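PDB 3UAM: chitin binding domain from Burkholderia pseudomallei, which probably binds chitin or a related polysaccharide and may cleave it oxidatively, as AA10 lytic polysaccharide monooxygenases do. Local coordinates for residues G22-P27 with L114-S119; D63-D68 with T126-Y131; G79-G84 with L144-F149; F42-E47 with A88-Q93. All blocks are in the same frame, centred on the assembly; numbering follows the deposited sequence. Where two conformers were deposited one is given.

Interaction 1: residues G22-P27 with L114-S119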
loop_
_atom_site.group_PDB
_atom_site.type_symbol
_atom_site.label_atom_id
_atom_site.label_comp_id
_atom_site.label_asym_id
_atom_site.label_seq_id
_atom_site.Cartn_x
_atom_site.Cartn_y
_atom_site.Cartn_z
ATOM N N GLY A 22 -2.497 -4.660 9.181
ATOM C CA GLY A 22 -1.203 -4.308 8.618
ATOM C C GLY A 22 -1.163 -2.825 8.297
ATOM O O GLY A 22 -2.170 -2.272 7.843
ATOM N N ARG A 23 -0.007 -2.191 8.537
ATOM C CA ARG A 23 0.202 -0.782 8.174
ATOM C C ARG A 23 1.691 -0.467 8.012
ATOM O O ARG A 23 2.546 -1.216 8.482
ATOM C CB ARG A 23 -0.416 0.140 9.225
ATOM C CG ARG A 23 0.323 0.119 10.550
ATOM C CD ARG A 23 -0.449 0.765 11.674
ATOM N NE ARG A 23 0.350 0.718 12.891
ATOM C CZ ARG A 23 0.563 -0.376 13.627
ATOM N NH1 ARG A 23 -0.007 -1.549 13.342
ATOM N NH2 ARG A 23 1.346 -0.281 14.686
ATOM N N VAL A 24 1.992 0.639 7.340
ATOM C CA VAL A 24 3.345 1.167 7.295
ATOM C C VAL A 24 3.536 2.171 8.426
ATOM O O VAL A 24 2.957 3.262 8.431
ATOM C CB VAL A 24 3.653 1.801 5.934
ATOM C CG1 VAL A 24 4.961 2.579 5.987
ATOM C CG2 VAL A 24 3.694 0.707 4.872
ATOM N N ILE A 25 4.372 1.795 9.384
ATOM C CA ILE A 25 4.578 2.607 10.562
ATOM C C ILE A 25 5.667 3.651 10.354
ATOM O O ILE A 25 5.624 4.697 11.009
ATOM C CB ILE A 25 4.836 1.762 11.838
ATOM C CG1 ILE A 25 6.057 0.842 11.701
ATOM C CG2 ILE A 25 3.583 0.966 12.189
ATOM C CD1 ILE A 25 6.593 0.352 13.042
ATOM N N THR A 26 6.655 3.376 9.503
ATOM C CA THR A 26 7.679 4.384 9.180
ATOM C C THR A 26 8.192 4.195 7.748
ATOM O O THR A 26 8.308 3.069 7.258
ATOM C CB THR A 26 8.869 4.388 10.157
ATOM O OG1 THR A 26 9.263 3.056 10.411
ATOM C CG2 THR A 26 8.521 5.045 11.523
ATOM N N PRO A 27 8.372 5.295 7.019
ATOM C CA PRO A 27 7.885 6.596 7.437
ATOM C C PRO A 27 6.378 6.505 7.632
ATOM O O PRO A 27 5.731 5.717 6.947
ATOM C CB PRO A 27 8.217 7.506 6.258
ATOM C CG PRO A 27 8.389 6.625 5.093
ATOM C CD PRO A 27 8.834 5.293 5.622
ATOM N N LEU A 114 15.637 4.764 1.548
ATOM C CA LEU A 114 14.455 4.886 2.373
ATOM C C LEU A 114 14.139 3.517 2.915
ATOM O O LEU A 114 14.054 2.551 2.163
ATOM C CB LEU A 114 13.281 5.404 1.542
ATOM C CG LEU A 114 12.023 5.807 2.318
ATOM C CD1 LEU A 114 12.312 7.015 3.191
ATOM C CD2 LEU A 114 10.896 6.094 1.347
ATOM N N GLN A 115 14.019 3.431 4.230
ATOM C CA GLN A 115 13.648 2.193 4.881
ATOM C C GLN A 115 12.150 2.236 5.191
ATOM O O GLN A 115 11.653 3.182 5.813
ATOM C CB GLN A 115 14.474 2.039 6.158
ATOM C CG GLN A 115 14.517 0.639 6.715
ATOM C CD GLN A 115 15.755 0.408 7.566
ATOM O OE1 GLN A 115 15.771 0.815 8.713
ATOM N NE2 GLN A 115 16.799 -0.248 6.998
ATOM N N ILE A 116 11.426 1.234 4.732
ATOM C CA ILE A 116 10.000 1.101 5.014
ATOM C C ILE A 116 9.800 0.009 6.054
ATOM O O ILE A 116 10.386 -1.094 5.916
ATOM C CB ILE A 116 9.210 0.651 3.773
ATOM C CG1 ILE A 116 9.524 1.528 2.554
ATOM C CG2 ILE A 116 7.704 0.607 4.071
ATOM C CD1 ILE A 116 9.163 2.979 2.707
ATOM N N SER A 117 9.010 0.298 7.094
ATOM C CA SER A 117 8.648 -0.714 8.067
ATOM C C SER A 117 7.137 -0.934 8.092
ATOM O O SER A 117 6.370 -0.007 8.341
ATOM C CB SER A 117 9.115 -0.337 9.474
ATOM O OG SER A 117 10.531 -0.337 9.594
ATOM N N TRP A 118 6.739 -2.175 7.876
ATOM C CA TRP A 118 5.366 -2.661 8.146
ATOM C C TRP A 118 5.251 -3.292 9.501
ATOM O O TRP A 118 6.154 -4.011 9.926
ATOM C CB TRP A 118 4.976 -3.725 7.156
ATOM C CG TRP A 118 4.753 -3.233 5.762
ATOM C CD1 TRP A 118 5.706 -3.006 4.769
ATOM C CD2 TRP A 118 3.470 -2.937 5.134
ATOM N NE1 TRP A 118 5.104 -2.592 3.618
ATOM C CE2 TRP A 118 3.765 -2.515 3.781
ATOM C CE3 TRP A 118 2.143 -2.968 5.561
ATOM C CZ2 TRP A 118 2.762 -2.150 2.897
ATOM C CZ3 TRP A 118 1.150 -2.603 4.661
ATOM C CH2 TRP A 118 1.457 -2.200 3.363
ATOM N N SER A 119 4.137 -3.038 10.193
ATOM C CA SER A 119 3.780 -3.783 11.397
ATOM C C SER A 119 2.394 -4.374 11.193
ATOM O O SER A 119 1.659 -3.953 10.297
ATOM C CB SER A 119 3.807 -2.908 12.634
ATOM O OG SER A 119 3.802 -3.710 13.806
HETATM O O HOH W 1 1.235 -3.345 15.030
HETATM O O HOH W 2 11.428 2.302 8.391
#
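A classic beta bulge interrupts the antiparallel pairing of strand 22-26 with strand 114-119, in the three-stranded sheet of what is probably the immunoglobulin-like beta-sandwich of AA10 enzymes. Arg23 and Ser119 form a hydrogen-bonded pair, each backbone N giving to the other's O at 3.0 Å. Two residues on, Ile25 and Thr26 both face Ser117: Ile25 N gives to Ser117 O (2.9 Å), while Ser117 N gives to Thr26 O (2.9 Å, 169° at the hydrogen). Between these pairs, Val24 and Trp118 turn their side chains to the interior. Val24 CG2 lies over the indole face, 3.5 Å from the centroid of the six-membered ring and 18° off its normal, a CH-pi contact. Val24 CG1, anti to the backbone N (chi1 169°), is thereby directed at Ile116 CG2, 3.9 Å away. Past the bulge, a cis peptide leads into Pro27, whose CD meets Ile116 CD1 at 3.7 Å. Two waters bridge the other face: one links Arg23 NH1 to Ser119 OG, the second joins Thr26 OG1, Ser117 OG and Gln115 O. Arg23 NH1 also bonds Asn46 OD1, and Trp118 NE1 bonds Tyr131 OH. Strand 179-184 pairs with the far edge of 113-121, while Val24 and Trp118 pack against strands 190-200 and 205-215 of the second sheet.

Interaction 2: residues D63-D68 with T126-Y131; sequences DPDAPD and TRRWTY
Three acidic oxygens converge on one guanidinium: Arg128 holds both carboxylate oxygens of Asp63 and one of Asp65, a salt-bridge network that ties the loop at 63-68 to strand 126-133 in the six-stranded mixed sheet. The grip on Asp63 is end-on. Arg128 NH1 gives to Asp63 OD2 at 2.8 Å and Arg128 NH2 to Asp63 OD1 at 2.9 Å, both on the syn sides, with the carboxylate and guanidinium planes only 18° apart. Arg128 NH2 spends its second hydrogen on the anti lone pair of Asp65 OD2 (2.7 Å). Asp63 OD1 also accepts on its anti side from Asp65 N and Ala66 N, the first closing an Asx turn, so three donors on OD1 and a fourth, Arg128 NH1, on OD2 fix the carboxylate, and the loop folds round it. A bend at chi3 (62°) turns the end of Arg128 into this cluster, where Asp199 OD2 supplies NH1 with another salt bridge. Next door, Ala66 CB sits over one face of the Arg127 guanidinium, towards its rim and 3.4 Å from Arg127 NE, which is salt-bridged to Asp69. A water in the guanidinium plane links Arg128 NE (2.9 Å) to Asp65 OD2 (2.8 Å).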
loop_
_atom_site.group_PDB
_atom_site.type_symbol
_atom_site.label_atom_id
_atom_site.label_comp_id
_atom_site.label_asym_id
_atom_site.label_seq_id
_atom_site.Cartn_x
_atom_site.Cartn_y
_atom_site.Cartn_z
ATOM N N ASP A 63 -3.237 -14.632 -9.772
ATOM C CA ASP A 63 -1.939 -14.047 -9.508
ATOM C C ASP A 63 -0.966 -14.383 -10.664
ATOM O O ASP A 63 -0.852 -15.536 -11.050
ATOM C CB ASP A 63 -1.420 -14.565 -8.181
ATOM C CG ASP A 63 -0.210 -13.802 -7.694
ATOM O OD1 ASP A 63 0.890 -14.040 -8.232
ATOM O OD2 ASP A 63 -0.358 -12.978 -6.769
ATOM N N PRO A 64 -0.263 -13.375 -11.207
ATOM C CA PRO A 64 0.676 -13.606 -12.315
ATOM C C PRO A 64 1.872 -14.522 -11.962
ATOM O O PRO A 64 2.447 -15.148 -12.849
ATOM C CB PRO A 64 1.195 -12.192 -12.621
ATOM C CG PRO A 64 1.121 -11.491 -11.330
ATOM C CD PRO A 64 -0.170 -11.988 -10.706
ATOM N N ASP A 65 2.248 -14.603 -10.686
ATOM C CA ASP A 65 3.386 -15.420 -10.285
ATOM C C ASP A 65 2.980 -16.736 -9.642
ATOM O O ASP A 65 3.701 -17.729 -9.786
ATOM C CB ASP A 65 4.260 -14.645 -9.312
ATOM C CG ASP A 65 4.829 -13.397 -9.925
ATOM O OD1 ASP A 65 5.620 -13.551 -10.892
ATOM O OD2 ASP A 65 4.493 -12.286 -9.437
ATOM N N ALA A 66 1.831 -16.756 -8.962
ATOM C CA ALA A 66 1.411 -17.906 -8.166
ATOM C C ALA A 66 0.010 -18.402 -8.569
ATOM O O ALA A 66 -0.994 -17.881 -8.082
ATOM C CB ALA A 66 1.461 -17.534 -6.686
ATOM N N PRO A 67 -0.062 -19.390 -9.481
ATOM C CA PRO A 67 -1.357 -19.730 -10.029
ATOM C C PRO A 67 -2.384 -20.256 -9.016
ATOM O O PRO A 67 -3.573 -20.110 -9.260
ATOM C CB PRO A 67 -1.044 -20.776 -11.120
ATOM C CG PRO A 67 0.386 -21.165 -10.934
ATOM C CD PRO A 67 1.044 -20.031 -10.220
ATOM N N ASP A 68 -1.963 -20.836 -7.894
ATOM C CA ASP A 68 -2.940 -21.368 -6.941
ATOM C C ASP A 68 -3.454 -20.308 -5.934
ATOM O O ASP A 68 -4.378 -20.582 -5.159
ATOM C CB ASP A 68 -2.389 -22.593 -6.220
ATOM C CG ASP A 68 -2.362 -23.848 -7.110
ATOM O OD1 ASP A 68 -3.301 -24.060 -7.893
ATOM O OD2 ASP A 68 -1.395 -24.622 -7.028
ATOM N N THR A 126 1.612 -14.047 2.820
ATOM C CA THR A 126 1.903 -12.929 1.913
ATOM C C THR A 126 2.492 -13.373 0.572
ATOM O O THR A 126 3.471 -14.099 0.550
ATOM C CB THR A 126 2.914 -11.998 2.562
ATOM O OG1 THR A 126 2.391 -11.526 3.804
ATOM C CG2 THR A 126 3.255 -10.812 1.636
ATOM N N ARG A 127 1.922 -12.910 -0.537
ATOM C CA ARG A 127 2.531 -13.160 -1.844
ATOM C C ARG A 127 3.608 -12.140 -2.165
ATOM O O ARG A 127 4.670 -12.501 -2.621
ATOM C CB ARG A 127 1.489 -13.202 -2.970
ATOM C CG ARG A 127 2.074 -13.562 -4.328
ATOM C CD ARG A 127 2.928 -14.827 -4.286
ATOM N NE ARG A 127 2.190 -15.970 -3.767
ATOM C CZ ARG A 127 2.740 -17.089 -3.295
ATOM N NH1 ARG A 127 4.053 -17.218 -3.224
ATOM N NH2 ARG A 127 1.967 -18.066 -2.829
ATOM N N ARG A 128 3.326 -10.868 -1.920
ATOM C CA ARG A 128 4.271 -9.799 -2.234
ATOM C C ARG A 128 3.964 -8.488 -1.491
ATOM O O ARG A 128 2.887 -8.308 -0.917
ATOM C CB ARG A 128 4.309 -9.550 -3.746
ATOM C CG ARG A 128 3.035 -8.930 -4.305
ATOM C CD ARG A 128 3.066 -8.613 -5.805
ATOM N NE ARG A 128 3.255 -9.804 -6.640
ATOM C CZ ARG A 128 2.336 -10.754 -6.816
ATOM N NH1 ARG A 128 1.159 -10.688 -6.196
ATOM N NH2 ARG A 128 2.600 -11.790 -7.602
ATOM N N TRP A 129 4.957 -7.597 -1.506
ATOM C CA TRP A 129 4.795 -6.201 -1.198
ATOM C C TRP A 129 5.273 -5.465 -2.414
ATOM O O TRP A 129 6.280 -5.838 -3.013
ATOM C CB TRP A 129 5.691 -5.787 -0.050
ATOM C CG TRP A 129 5.404 -6.414 1.270
ATOM C CD1 TRP A 129 4.708 -5.868 2.345
ATOM C CD2 TRP A 129 5.845 -7.722 1.726
ATOM N NE1 TRP A 129 4.702 -6.734 3.413
ATOM C CE2 TRP A 129 5.363 -7.862 3.108
ATOM C CE3 TRP A 129 6.593 -8.745 1.164
ATOM C CZ2 TRP A 129 5.615 -8.996 3.859
ATOM C CZ3 TRP A 129 6.840 -9.889 1.932
ATOM C CH2 TRP A 129 6.349 -10.004 3.256
ATOM N N THR A 130 4.556 -4.416 -2.783
ATOM C CA THR A 130 4.847 -3.643 -3.972
ATOM C C THR A 130 4.840 -2.163 -3.582
ATOM O O THR A 130 4.041 -1.753 -2.715
ATOM C CB THR A 130 3.782 -3.857 -5.057
ATOM O OG1 THR A 130 3.794 -5.228 -5.494
ATOM C CG2 THR A 130 4.128 -3.007 -6.252
ATOM N N TYR A 131 5.744 -1.394 -4.186
ATOM C CA TYR A 131 5.840 0.034 -3.951
ATOM C C TYR A 131 5.705 0.768 -5.281
ATOM O O TYR A 131 6.471 0.552 -6.186
ATOM C CB TYR A 131 7.140 0.379 -3.247
ATOM C CG TYR A 131 7.254 -0.329 -1.914
ATOM C CD1 TYR A 131 6.728 0.252 -0.768
ATOM C CD2 TYR A 131 7.844 -1.583 -1.807
ATOM C CE1 TYR A 131 6.803 -0.380 0.453
ATOM C CE2 TYR A 131 7.932 -2.216 -0.579
ATOM C CZ TYR A 131 7.396 -1.606 0.552
ATOM O OH TYR A 131 7.428 -2.197 1.801
HETATM O O HOH W 3 5.488 -9.844 -8.511
#

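Interaction 3: residues G79-G84 with L144-F149; sequences GEIASG and LARAHF
Ile81 points its longer branch at the backbone of 144-146: CG1 stands anti to the carbonyl carbon (chi1 -67°) and chi2 is nearly extended, which carries CD1 to 3.7 Å from Leu144 O and 3.9 Å from Ala145 CA. The methyl therefore rests on main chain more than on side chain; its distance to Leu144 CB is 4.4 Å. Leu144 keeps its CG beside its own backbone N and extends through chi2, 177°, so that CD1 comes to Ala82 CB at 4.1 Å. Beside these side-chain contacts runs one backbone hydrogen bond, Gly79 N to Leu144 O, 2.7 Å long though bent to 144° at the hydrogen. The contact joins two long loops laid against strands 190-200 and 205-215, one leading from strand 49-51 to helix 98-101, the other from strand 126-133 to strand 155-158. Each has its own local turn: a type I beta turn from Ile81 to Gly84, and a 3-10 segment at 146-148, where His148 ND1 accepts from Ala145 N. Arg146 sends an extended chain back towards the first loop, its NH1 passing 4.2 Å from Ile81 CD1. That guanidinium is held by polar partners beyond both segments, NE on Pro55 O, NH2 on Ala56 O and Pro76 O, and NH1 in a salt bridge to Asp78. Underneath, Ile81 touches Leu195 of strand 190-200, and Ala82 and Leu144 both meet Val210 of strand 205-215 as well as Arg30 of helix 30-36.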
loop_
_atom_site.group_PDB
_atom_site.type_symbol
_atom_site.label_atom_id
_atom_site.label_comp_id
_atom_site.label_asym_id
_atom_site.label_seq_id
_atom_site.Cartn_x
_atom_site.Cartn_y
_atom_site.Cartn_z
ATOM N N GLY A 79 -9.665 7.393 -6.910
ATOM C CA GLY A 79 -10.248 8.256 -5.888
ATOM C C GLY A 79 -10.554 7.554 -4.580
ATOM O O GLY A 79 -10.913 8.218 -3.614
ATOM N N GLU A 80 -10.416 6.222 -4.533
ATOM C CA GLU A 80 -10.560 5.453 -3.293
ATOM C C GLU A 80 -9.323 4.586 -3.014
ATOM O O GLU A 80 -9.365 3.629 -2.242
ATOM C CB GLU A 80 -11.831 4.614 -3.333
ATOM C CG GLU A 80 -13.052 5.468 -3.621
ATOM C CD GLU A 80 -14.376 4.732 -3.535
ATOM O OE1 GLU A 80 -14.415 3.488 -3.461
ATOM O OE2 GLU A 80 -15.386 5.423 -3.550
ATOM N N ILE A 81 -8.207 4.942 -3.638
ATOM C CA ILE A 81 -6.973 4.194 -3.471
ATOM C C ILE A 81 -6.424 4.374 -2.058
ATOM O O ILE A 81 -5.987 3.395 -1.426
ATOM C CB ILE A 81 -5.910 4.610 -4.507
ATOM C CG1 ILE A 81 -6.359 4.189 -5.915
ATOM C CG2 ILE A 81 -4.566 3.964 -4.205
ATOM C CD1 ILE A 81 -5.680 4.929 -7.044
ATOM N N ALA A 82 -6.441 5.610 -1.560
ATOM C CA ALA A 82 -5.821 5.903 -0.271
ATOM C C ALA A 82 -6.541 5.220 0.899
ATOM O O ALA A 82 -5.927 4.999 1.947
ATOM C CB ALA A 82 -5.702 7.423 -0.051
ATOM N N SER A 83 -7.825 4.894 0.752
ATOM C CA SER A 83 -8.558 4.201 1.821
ATOM C C SER A 83 -8.664 2.691 1.591
ATOM O O SER A 83 -9.331 1.970 2.353
ATOM C CB SER A 83 -9.949 4.793 1.999
ATOM O OG SER A 83 -10.795 4.467 0.913
ATOM N N GLY A 84 -7.995 2.194 0.559
ATOM C CA GLY A 84 -8.084 0.782 0.211
ATOM C C GLY A 84 -9.464 0.355 -0.233
ATOM O O GLY A 84 -9.858 -0.791 -0.017
ATOM N N LEU A 144 -6.358 10.663 -5.875
ATOM C CA LEU A 144 -5.374 9.733 -6.432
ATOM C C LEU A 144 -6.048 8.819 -7.435
ATOM O O LEU A 144 -7.141 8.331 -7.186
ATOM C CB LEU A 144 -4.746 8.876 -5.330
ATOM C CG LEU A 144 -3.962 9.604 -4.250
ATOM C CD1 LEU A 144 -3.456 8.632 -3.200
ATOM C CD2 LEU A 144 -2.801 10.308 -4.896
ATOM N N ALA A 145 -5.377 8.600 -8.563
ATOM C CA ALA A 145 -5.891 7.765 -9.666
ATOM C C ALA A 145 -4.725 7.015 -10.291
ATOM O O ALA A 145 -3.563 7.422 -10.170
ATOM C CB ALA A 145 -6.599 8.631 -10.724
ATOM N N ARG A 146 -5.050 5.939 -10.993
ATOM C CA ARG A 146 -4.054 5.073 -11.615
ATOM C C ARG A 146 -3.159 5.843 -12.593
ATOM O O ARG A 146 -1.954 5.589 -12.652
ATOM C CB ARG A 146 -4.773 3.922 -12.338
ATOM C CG ARG A 146 -5.274 2.873 -11.372
ATOM C CD ARG A 146 -6.412 2.075 -11.954
ATOM N NE ARG A 146 -6.787 0.974 -11.103
ATOM C CZ ARG A 146 -7.451 1.069 -9.952
ATOM N NH1 ARG A 146 -7.862 2.231 -9.441
ATOM N NH2 ARG A 146 -7.739 -0.040 -9.317
ATOM N N ALA A 147 -3.740 6.802 -13.312
ATOM C CA ALA A 147 -2.997 7.701 -14.226
ATOM C C ALA A 147 -1.883 8.536 -13.575
ATOM O O ALA A 147 -1.038 9.086 -14.292
ATOM C CB ALA A 147 -3.970 8.645 -14.935
ATOM N N HIS A 148 -1.901 8.653 -12.244
ATOM C CA HIS A 148 -0.900 9.406 -11.510
ATOM C C HIS A 148 0.332 8.598 -11.215
ATOM O O HIS A 148 1.355 9.181 -10.904
ATOM C CB HIS A 148 -1.457 9.923 -10.182
ATOM C CG HIS A 148 -2.625 10.846 -10.346
ATOM N ND1 HIS A 148 -3.700 10.833 -9.524
ATOM C CD2 HIS A 148 -2.866 11.827 -11.304
ATOM C CE1 HIS A 148 -4.573 11.773 -9.943
ATOM N NE2 HIS A 148 -4.053 12.384 -11.020
ATOM N N PHE A 149 0.230 7.271 -11.288
ATOM C CA PHE A 149 1.298 6.375 -10.902
ATOM C C PHE A 149 2.049 5.771 -12.106
ATOM O O PHE A 149 1.444 5.459 -13.141
ATOM C CB PHE A 149 0.730 5.253 -10.017
ATOM C CG PHE A 149 0.323 5.725 -8.649
ATOM C CD1 PHE A 149 1.263 5.831 -7.639
ATOM C CD2 PHE A 149 -0.980 6.088 -8.388
ATOM C CE1 PHE A 149 0.905 6.250 -6.382
ATOM C CE2 PHE A 149 -1.353 6.549 -7.147
ATOM C CZ PHE A 149 -0.408 6.622 -6.126
#

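Interaction 4: residues F42-E47 with A88-Q93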
loop_
_atom_site.group_PDB
_atom_site.type_symbol
_atom_site.label_atom_id
_atom_site.label_comp_id
_atom_site.label_asym_id
_atom_site.label_seq_id
_atom_site.Cartn_x
_atom_site.Cartn_y
_atom_site.Cartn_z
ATOM N N PHE A 42 -7.233 2.770 15.775
ATOM C CA PHE A 42 -6.187 1.814 15.435
ATOM C C PHE A 42 -6.648 0.763 14.417
ATOM O O PHE A 42 -5.915 0.462 13.478
ATOM C CB PHE A 42 -5.673 1.130 16.718
ATOM C CG PHE A 42 -4.430 0.309 16.523
ATOM C CD1 PHE A 42 -3.205 0.933 16.362
ATOM C CD2 PHE A 42 -4.483 -1.080 16.519
ATOM C CE1 PHE A 42 -2.041 0.193 16.202
ATOM C CE2 PHE A 42 -3.330 -1.831 16.354
ATOM C CZ PHE A 42 -2.105 -1.190 16.208
ATOM N N GLY A 43 -7.848 0.195 14.605
ATOM C CA GLY A 43 -8.381 -0.775 13.640
ATOM C C GLY A 43 -8.419 -0.189 12.231
ATOM O O GLY A 43 -7.920 -0.777 11.263
ATOM N N GLN A 44 -8.996 0.998 12.131
ATOM C CA GLN A 44 -9.149 1.696 10.857
ATOM C C GLN A 44 -7.833 1.887 10.090
ATOM O O GLN A 44 -7.783 1.636 8.887
ATOM C CB GLN A 44 -9.819 3.056 11.101
ATOM C CG GLN A 44 -11.301 2.950 11.477
ATOM C CD GLN A 44 -11.927 4.300 11.793
ATOM O OE1 GLN A 44 -11.246 5.219 12.237
ATOM N NE2 GLN A 44 -13.222 4.429 11.551
ATOM N N VAL A 45 -6.775 2.340 10.772
ATOM C CA VAL A 45 -5.450 2.531 10.153
ATOM C C VAL A 45 -4.911 1.227 9.569
ATOM O O VAL A 45 -4.223 1.228 8.543
ATOM C CB VAL A 45 -4.419 3.063 11.175
ATOM C CG1 VAL A 45 -3.013 3.090 10.577
ATOM C CG2 VAL A 45 -4.815 4.456 11.634
ATOM N N ASN A 46 -5.227 0.127 10.252
ATOM C CA ASN A 46 -4.721 -1.218 9.947
ATOM C C ASN A 46 -5.622 -2.086 9.029
ATOM O O ASN A 46 -5.292 -3.256 8.763
ATOM C CB ASN A 46 -4.550 -1.980 11.263
ATOM C CG ASN A 46 -3.273 -1.613 11.991
ATOM O OD1 ASN A 46 -2.189 -1.927 11.519
ATOM N ND2 ASN A 46 -3.391 -0.906 13.109
ATOM N N GLU A 47 -6.730 -1.509 8.547
ATOM C CA GLU A 47 -7.726 -2.246 7.777
ATOM C C GLU A 47 -8.091 -1.502 6.475
ATOM O O GLU A 47 -9.264 -1.441 6.092
ATOM C CB GLU A 47 -8.973 -2.489 8.626
ATOM C CG GLU A 47 -8.768 -3.482 9.748
ATOM C CD GLU A 47 -9.916 -3.531 10.752
ATOM O OE1 GLU A 47 -11.062 -3.166 10.428
ATOM O OE2 GLU A 47 -9.673 -3.952 11.905
ATOM N N ALA A 88 -17.109 3.544 4.014
ATOM C CA ALA A 88 -18.316 3.544 4.864
ATOM C C ALA A 88 -18.151 4.262 6.214
ATOM O O ALA A 88 -19.135 4.501 6.905
ATOM C CB ALA A 88 -18.800 2.114 5.115
ATOM N N ASP A 89 -16.919 4.586 6.593
ATOM C CA ASP A 89 -16.652 5.213 7.877
ATOM C C ASP A 89 -15.536 6.283 7.746
ATOM O O ASP A 89 -15.297 6.773 6.643
ATOM C CB ASP A 89 -16.344 4.137 8.920
ATOM C CG ASP A 89 -14.995 3.461 8.703
ATOM O OD1 ASP A 89 -14.221 3.861 7.817
ATOM O OD2 ASP A 89 -14.707 2.493 9.442
ATOM N N ALA A 90 -14.873 6.645 8.849
ATOM C CA ALA A 90 -13.930 7.768 8.839
ATOM C C ALA A 90 -12.677 7.513 7.984
ATOM O O ALA A 90 -11.943 8.459 7.680
ATOM C CB ALA A 90 -13.541 8.171 10.257
ATOM N N ARG A 91 -12.435 6.267 7.587
ATOM C CA ARG A 91 -11.380 5.974 6.602
ATOM C C ARG A 91 -11.579 6.762 5.282
ATOM O O ARG A 91 -10.621 6.948 4.536
ATOM C CB ARG A 91 -11.306 4.482 6.288
ATOM C CG ARG A 91 -10.736 3.641 7.417
ATOM C CD ARG A 91 -10.896 2.149 7.143
ATOM N NE ARG A 91 -12.208 1.683 7.560
ATOM C CZ ARG A 91 -12.570 0.408 7.665
ATOM N NH1 ARG A 91 -11.761 -0.578 7.297
ATOM N NH2 ARG A 91 -13.787 0.126 8.097
ATOM N N ALA A 92 -12.805 7.206 5.001
ATOM C CA ALA A 92 -13.070 8.040 3.813
ATOM C C ALA A 92 -12.271 9.335 3.761
ATOM O O ALA A 92 -11.996 9.831 2.670
ATOM C CB ALA A 92 -14.562 8.357 3.691
ATOM N N GLN A 93 -11.922 9.891 4.926
ATOM C CA GLN A 93 -11.033 11.063 5.027
ATOM C C GLN A 93 -9.788 10.928 4.157
ATOM O O GLN A 93 -9.298 11.903 3.584
ATOM C CB GLN A 93 -10.543 11.250 6.480
ATOM C CG GLN A 93 -11.549 11.838 7.442
ATOM C CD GLN A 93 -11.133 11.710 8.919
ATOM O OE1 GLN A 93 -10.710 12.678 9.532
ATOM N NE2 GLN A 93 -11.243 10.501 9.480
HETATM O O HOH W 4 -12.326 -3.167 8.344
#
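Arg91 NH1 gives to Glu47 O at 2.9 Å, tying the 3-10 segment 90-93 to the residues beside helix 42-45; the oxygen lies in the guanidinium plane, but the donor stands above the carbonyl plane, with 137° at the hydrogen. Asp89 positions the arginine through a side-on salt bridge, Arg91 NE giving to Asp89 OD1 at 3.0 Å and Arg91 NH2 to Asp89 OD2 at 2.9 Å. Asp89 OD1 also takes Arg91 N, closing an Asx turn, so one aspartate holds both backbone and side chain of the arginine. Gln44 NE2 adds a weak bond of 3.2 Å to Asp89 OD2, the amide and carboxylate planes being 71° apart, while its OE1 accepts from Asp41 N. Glu47 OE1 approaches Arg91 NH1 from well out of the guanidinium plane, so that opposite charges are near but no N-H points at the oxygen; OE2 of the same carboxylate bonds His21 NE2. Outward from this polar cluster, at the surface beside strand 21-26, the aliphatic parts of Gln44 and Arg91 pass at a slant. A bend at chi3 (-85°) turns the arginine from NE outward towards Asp89 and Glu47 O. Arg91 CD lies 3.6 Å from Gln44 O, and Gln44 CB meets Arg91 CG at 3.8 Å.

How the interactions relate
All four contacts lie within the family region of one chain. Interaction 1 pairs strands of the three-stranded sheet, and interaction 2 reaches a strand of the six-stranded sheet; their centres are about 19 Å apart, yet they touch through Trp118 and the pair Trp129 and Tyr131. Along the chain interactions 1, 2 and 3 cross one another, their segments alternating, while interaction 4 is nested in the loop closed by interaction 1. Asn46 bonds Gly22 and Arg23, placing helix 42-45 beside the first strand. Interactions 3 and 4 meet where Ser83 packs on Arg91; interactions 2 and 4 lie about 25 Å apart between centres. The loop from strand 49-51 to helix 98-101 supplies one segment each to interactions 2, 3 and 4.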